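Local atomic coordinates of sesquisabinene B synthase 2 (Santalum album, PDB entry 6A2A), a protein that probably catalyses the metal-dependent cyclisation of farnesyl diphosphate to the sesquiterpene sesquisabinene B, as a plant terpene synthase of the Tpsb subfamily. Residues A32-L44 with D273-S285. Residues are numbered along the deposited sequence; the frame is centred on the assembly and turned at random.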
loop_
_atom_site.group_PDB
_atom_site.type_symbol
_atom_site.label_atom_id
_atom_site.label_comp_id
_atom_site.label_asym_id
_atom_site.label_seq_id
_atom_site.Cartn_x
_atom_site.Cartn_y
_atom_site.Cartn_z
ATOM N N ALA A 32 19.272 -4.173 0.708
ATOM C CA ALA A 32 19.169 -5.309 1.666
ATOM C C ALA A 32 19.253 -4.787 3.103
ATOM O O ALA A 32 19.566 -3.614 3.370
ATOM C CB ALA A 32 20.244 -6.335 1.403
ATOM N N ASN A 33 18.963 -5.688 4.017
ATOM C CA ASN A 33 18.899 -5.369 5.421
ATOM C C ASN A 33 20.118 -5.988 6.101
ATOM O O ASN A 33 20.689 -6.931 5.602
ATOM C CB ASN A 33 17.592 -5.876 6.041
ATOM C CG ASN A 33 16.419 -4.947 5.801
ATOM O OD1 ASN A 33 15.465 -5.306 5.126
ATOM N ND2 ASN A 33 16.492 -3.738 6.328
ATOM N N TYR A 34 20.503 -5.421 7.239
ATOM C CA TYR A 34 21.471 -6.048 8.094
ATOM C C TYR A 34 20.956 -5.931 9.518
ATOM O O TYR A 34 20.546 -4.855 9.871
ATOM C CB TYR A 34 22.849 -5.389 8.005
ATOM C CG TYR A 34 23.861 -6.155 8.806
ATOM C CD1 TYR A 34 24.442 -7.309 8.293
ATOM C CD2 TYR A 34 24.142 -5.811 10.128
ATOM C CE1 TYR A 34 25.345 -8.049 9.034
ATOM C CE2 TYR A 34 25.032 -6.551 10.884
ATOM C CZ TYR A 34 25.631 -7.673 10.330
ATOM O OH TYR A 34 26.515 -8.402 11.062
ATOM N N PRO A 35 20.925 -7.008 10.291
ATOM C CA PRO A 35 21.270 -8.372 9.880
ATOM C C PRO A 35 20.342 -8.891 8.768
ATOM O O PRO A 35 19.223 -8.420 8.684
ATOM C CB PRO A 35 21.070 -9.213 11.145
ATOM C CG PRO A 35 21.150 -8.241 12.293
ATOM C CD PRO A 35 20.777 -6.882 11.740
ATOM N N PRO A 36 20.792 -9.806 7.951
ATOM C CA PRO A 36 19.940 -10.212 6.852
ATOM C C PRO A 36 18.716 -11.023 7.224
ATOM O O PRO A 36 18.719 -11.811 8.102
ATOM C CB PRO A 36 20.886 -11.043 6.007
ATOM C CG PRO A 36 21.802 -11.623 6.969
ATOM C CD PRO A 36 22.000 -10.617 8.030
ATOM N N ASN A 37 17.651 -10.832 6.489
ATOM C CA ASN A 37 16.465 -11.607 6.733
ATOM C C ASN A 37 16.550 -12.898 5.938
ATOM O O ASN A 37 17.433 -13.092 5.159
ATOM C CB ASN A 37 15.232 -10.812 6.354
ATOM C CG ASN A 37 15.049 -9.594 7.222
ATOM O OD1 ASN A 37 15.122 -9.676 8.415
ATOM N ND2 ASN A 37 14.831 -8.477 6.615
ATOM N N LEU A 38 15.561 -13.748 6.074
ATOM C CA LEU A 38 15.559 -15.028 5.386
ATOM C C LEU A 38 15.683 -14.906 3.887
ATOM O O LEU A 38 16.348 -15.688 3.272
ATOM C CB LEU A 38 14.312 -15.813 5.743
ATOM C CG LEU A 38 14.193 -16.218 7.202
ATOM C CD1 LEU A 38 12.843 -16.828 7.436
ATOM C CD2 LEU A 38 15.282 -17.203 7.578
ATOM N N TRP A 39 14.990 -13.930 3.326
ATOM C CA TRP A 39 15.037 -13.582 1.935
ATOM C C TRP A 39 15.068 -12.062 1.870
ATOM O O TRP A 39 14.521 -11.420 2.671
ATOM C CB TRP A 39 13.824 -14.093 1.206
ATOM C CG TRP A 39 13.751 -15.536 1.175
ATOM C CD1 TRP A 39 14.374 -16.340 0.334
ATOM C CD2 TRP A 39 13.001 -16.365 2.054
ATOM N NE1 TRP A 39 14.081 -17.632 0.611
ATOM C CE2 TRP A 39 13.233 -17.671 1.675
ATOM C CE3 TRP A 39 12.157 -16.122 3.118
ATOM C CZ2 TRP A 39 12.668 -18.728 2.324
ATOM C CZ3 TRP A 39 11.602 -17.152 3.755
ATOM C CH2 TRP A 39 11.841 -18.443 3.365
ATOM N N ASP A 40 15.721 -11.515 0.883
ATOM C CA ASP A 40 15.758 -10.102 0.743
ATOM C C ASP A 40 14.434 -9.656 0.150
ATOM O O ASP A 40 13.846 -10.377 -0.585
ATOM C CB ASP A 40 16.998 -9.723 -0.069
ATOM C CG ASP A 40 16.701 -8.834 -1.207
ATOM O OD1 ASP A 40 16.557 -7.612 -0.988
ATOM O OD2 ASP A 40 16.625 -9.356 -2.328
ATOM N N TYR A 41 13.965 -8.474 0.491
ATOM C CA TYR A 41 12.676 -8.021 -0.002
ATOM C C TYR A 41 12.481 -7.865 -1.516
ATOM O O TYR A 41 11.382 -8.033 -1.988
ATOM C CB TYR A 41 12.208 -6.786 0.719
ATOM C CG TYR A 41 12.121 -6.949 2.220
ATOM C CD1 TYR A 41 11.372 -7.940 2.784
ATOM C CD2 TYR A 41 12.776 -6.096 3.056
ATOM C CE1 TYR A 41 11.292 -8.085 4.121
ATOM C CE2 TYR A 41 12.706 -6.245 4.388
ATOM C CZ TYR A 41 11.963 -7.243 4.920
ATOM O OH TYR A 41 11.915 -7.349 6.252
ATOM N N GLU A 42 13.536 -7.537 -2.255
ATOM C CA GLU A 42 13.412 -7.372 -3.720
ATOM C C GLU A 42 13.219 -8.764 -4.321
ATOM O O GLU A 42 12.488 -8.941 -5.296
ATOM C CB GLU A 42 14.614 -6.594 -4.307
ATOM C CG GLU A 42 15.792 -7.450 -4.786
ATOM C CD GLU A 42 16.812 -6.805 -5.729
ATOM O OE1 GLU A 42 18.029 -6.773 -5.381
ATOM O OE2 GLU A 42 16.408 -6.373 -6.836
ATOM N N PHE A 43 13.866 -9.768 -3.731
ATOM C CA PHE A 43 13.628 -11.119 -4.168
ATOM C C PHE A 43 12.140 -11.477 -3.998
ATOM O O PHE A 43 11.491 -12.070 -4.900
ATOM C CB PHE A 43 14.499 -12.091 -3.395
ATOM C CG PHE A 43 14.186 -13.508 -3.752
ATOM C CD1 PHE A 43 14.569 -14.012 -4.980
ATOM C CD2 PHE A 43 13.438 -14.308 -2.903
ATOM C CE1 PHE A 43 14.266 -15.319 -5.336
ATOM C CE2 PHE A 43 13.111 -15.604 -3.273
ATOM C CZ PHE A 43 13.524 -16.109 -4.488
ATOM N N LEU A 44 11.581 -11.081 -2.867
ATOM C CA LEU A 44 10.240 -11.544 -2.504
ATOM C C LEU A 44 9.228 -10.894 -3.453
ATOM O O LEU A 44 8.220 -11.493 -3.838
ATOM C CB LEU A 44 9.968 -11.190 -1.034
ATOM C CG LEU A 44 10.682 -12.093 -0.024
ATOM C CD1 LEU A 44 10.322 -11.759 1.405
ATOM C CD2 LEU A 44 10.423 -13.565 -0.300
ATOM N N ASP A 273 11.631 -2.498 8.989
ATOM C CA ASP A 273 12.689 -3.369 8.607
ATOM C C ASP A 273 14.044 -2.848 9.055
ATOM O O ASP A 273 14.976 -3.647 9.197
ATOM C CB ASP A 273 12.679 -3.653 7.108
ATOM C CG ASP A 273 12.970 -2.458 6.267
ATOM O OD1 ASP A 273 12.451 -1.351 6.518
ATOM O OD2 ASP A 273 13.765 -2.647 5.316
ATOM N N LYS A 274 14.115 -1.571 9.364
ATOM C CA LYS A 274 15.411 -0.950 9.743
ATOM C C LYS A 274 15.498 -0.752 11.261
ATOM O O LYS A 274 16.480 -0.122 11.745
ATOM C CB LYS A 274 15.621 0.389 9.029
ATOM C CG LYS A 274 15.572 0.292 7.509
ATOM C CD LYS A 274 16.651 -0.542 6.920
ATOM C CE LYS A 274 16.685 -0.444 5.404
ATOM N NZ LYS A 274 17.852 -1.164 4.835
ATOM N N MET A 275 14.498 -1.199 12.020
ATOM C CA MET A 275 14.662 -1.174 13.494
ATOM C C MET A 275 15.746 -2.187 13.840
ATOM O O MET A 275 15.840 -3.215 13.232
ATOM C CB MET A 275 13.390 -1.583 14.233
ATOM C CG MET A 275 12.209 -0.721 13.934
ATOM S SD MET A 275 12.440 0.985 14.372
ATOM C CE MET A 275 13.002 1.792 12.882
ATOM N N PRO A 276 16.524 -1.921 14.883
ATOM C CA PRO A 276 17.531 -2.872 15.278
ATOM C C PRO A 276 16.963 -4.008 16.141
ATOM O O PRO A 276 17.609 -4.434 17.080
ATOM C CB PRO A 276 18.511 -1.978 16.081
ATOM C CG PRO A 276 17.640 -0.968 16.691
ATOM C CD PRO A 276 16.563 -0.663 15.652
ATOM N N PHE A 277 15.762 -4.484 15.802
ATOM C CA PHE A 277 15.163 -5.682 16.383
ATOM C C PHE A 277 14.169 -6.255 15.353
ATOM O O PHE A 277 13.985 -5.663 14.217
ATOM C CB PHE A 277 14.564 -5.347 17.759
ATOM C CG PHE A 277 13.814 -4.031 17.814
ATOM C CD1 PHE A 277 12.534 -3.912 17.296
ATOM C CD2 PHE A 277 14.410 -2.880 18.328
ATOM C CE1 PHE A 277 11.852 -2.706 17.321
ATOM C CE2 PHE A 277 13.732 -1.667 18.332
ATOM C CZ PHE A 277 12.456 -1.572 17.841
ATOM N N ALA A 278 13.542 -7.383 15.703
ATOM C CA ALA A 278 12.392 -7.979 14.902
ATOM C C ALA A 278 12.823 -8.366 13.467
ATOM O O ALA A 278 12.029 -8.274 12.423
ATOM C CB ALA A 278 11.191 -7.060 14.911
ATOM N N ARG A 279 14.060 -8.865 13.414
ATOM C CA ARG A 279 14.565 -9.667 12.279
ATOM C C ARG A 279 13.547 -10.751 11.889
ATOM O O ARG A 279 13.012 -11.478 12.736
ATOM C CB ARG A 279 15.892 -10.345 12.627
ATOM C CG ARG A 279 16.642 -10.870 11.412
ATOM C CD ARG A 279 18.034 -11.355 11.745
ATOM N NE ARG A 279 18.057 -12.397 12.765
ATOM C CZ ARG A 279 18.251 -13.702 12.540
ATOM N NH1 ARG A 279 18.421 -14.522 13.567
ATOM N NH2 ARG A 279 18.258 -14.188 11.306
ATOM N N ASN A 280 13.261 -10.795 10.606
ATOM C CA ASN A 280 12.304 -11.717 10.031
ATOM C C ASN A 280 10.866 -11.570 10.533
ATOM O O ASN A 280 10.073 -12.417 10.321
ATOM C CB ASN A 280 12.769 -13.146 10.187
ATOM C CG ASN A 280 14.011 -13.443 9.379
ATOM O OD1 ASN A 280 14.146 -13.020 8.281
ATOM N ND2 ASN A 280 14.905 -14.157 9.953
ATOM N N GLY A 281 10.550 -10.471 11.179
ATOM C CA GLY A 281 9.222 -10.260 11.686
ATOM C C GLY A 281 8.108 -10.375 10.661
ATOM O O GLY A 281 7.132 -11.003 10.879
ATOM N N LEU A 282 8.299 -9.743 9.535
ATOM C CA LEU A 282 7.289 -9.745 8.508
ATOM C C LEU A 282 7.123 -11.115 7.879
ATOM O O LEU A 282 6.052 -11.616 7.764
ATOM C CB LEU A 282 7.627 -8.727 7.447
ATOM C CG LEU A 282 6.637 -8.435 6.332
ATOM C CD1 LEU A 282 6.777 -9.456 5.261
ATOM C CD2 LEU A 282 5.199 -8.302 6.733
ATOM N N ILE A 283 8.226 -11.696 7.467
ATOM C CA ILE A 283 8.160 -12.982 6.816
ATOM C C ILE A 283 7.614 -14.073 7.733
ATOM O O ILE A 283 6.810 -14.839 7.344
ATOM C CB ILE A 283 9.465 -13.371 6.101
ATOM C CG1 ILE A 283 9.282 -14.653 5.352
ATOM C CG2 ILE A 283 10.587 -13.665 7.027
ATOM C CD1 ILE A 283 8.439 -14.490 4.134
ATOM N N GLN A 284 8.041 -14.085 8.966
ATOM C CA GLN A 284 7.560 -15.056 9.893
ATOM C C GLN A 284 6.066 -14.876 10.178
ATOM O O GLN A 284 5.356 -15.830 10.259
ATOM C CB GLN A 284 8.420 -15.082 11.142
ATOM C CG GLN A 284 9.791 -15.584 10.736
ATOM C CD GLN A 284 10.743 -16.021 11.813
ATOM O OE1 GLN A 284 11.505 -16.917 11.585
ATOM N NE2 GLN A 284 10.751 -15.358 12.937
ATOM N N SER A 285 5.611 -13.638 10.258
ATOM C CA SER A 285 4.200 -13.407 10.489
ATOM C C SER A 285 3.393 -13.951 9.314
ATOM O O SER A 285 2.406 -14.573 9.478
ATOM C CB SER A 285 3.876 -11.931 10.659
ATOM O OG SER A 285 2.506 -11.733 10.718
HETATM O O HOH W 1 18.143 -3.651 10.929
HETATM O O HOH W 2 17.618 -14.416 8.771
HETATM O O HOH W 3 14.812 -6.351 8.602
HETATM O O HOH W 4 10.986 -9.783 7.594
#
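The side chains of Asn37 and Asn280 run antiparallel alongside each other, each amide oxygen taking a backbone N-H of the other segment. Asn280 N donates to Asn37 OD1 over 3.1 Å from above the carbonyl plane; Leu38 N reaches Asn280 OD1 in a shorter bond of 2.7 Å, tilted only 17° from the plane of the Asn280 carbonyl. Asparagine suits both places, its short arm carrying an acceptor to a neighbouring backbone. Asn280 is also the third residue of the type II turn from Ala278 to Gly281, where positive phi (62°) suits asparagine; at the N-cap position of helix 281-292, its side chain makes no capping bond, the oxygen serving Leu38 N instead. Asn33 ND2 donates to Asp273 OD2 (3.1 Å), the hydrogen bond lying in the amide plane but meeting the carboxylate from above. A leucine in place of Asn33 would probably leave Asp273 OD2 without this donor. Water joins Asn37 ND2 to Asp273 O. In the all-helical class I terpene synthase fold, the contact lays the N-terminal loop and the start of helix 41-50 against the metal-binding domain. Branched Ile283 serves two partners: CG1, anti to the backbone N (chi1 -175°), meets the Trp39 ring edge at CZ3 (3.8 Å), while CG2 touches Leu38 CD1 (3.9 Å). Arginine's long aliphatic part lets Arg279 CD pack on Pro35 CB (3.8 Å) while its guanidinium forms a salt bridge with Glu546.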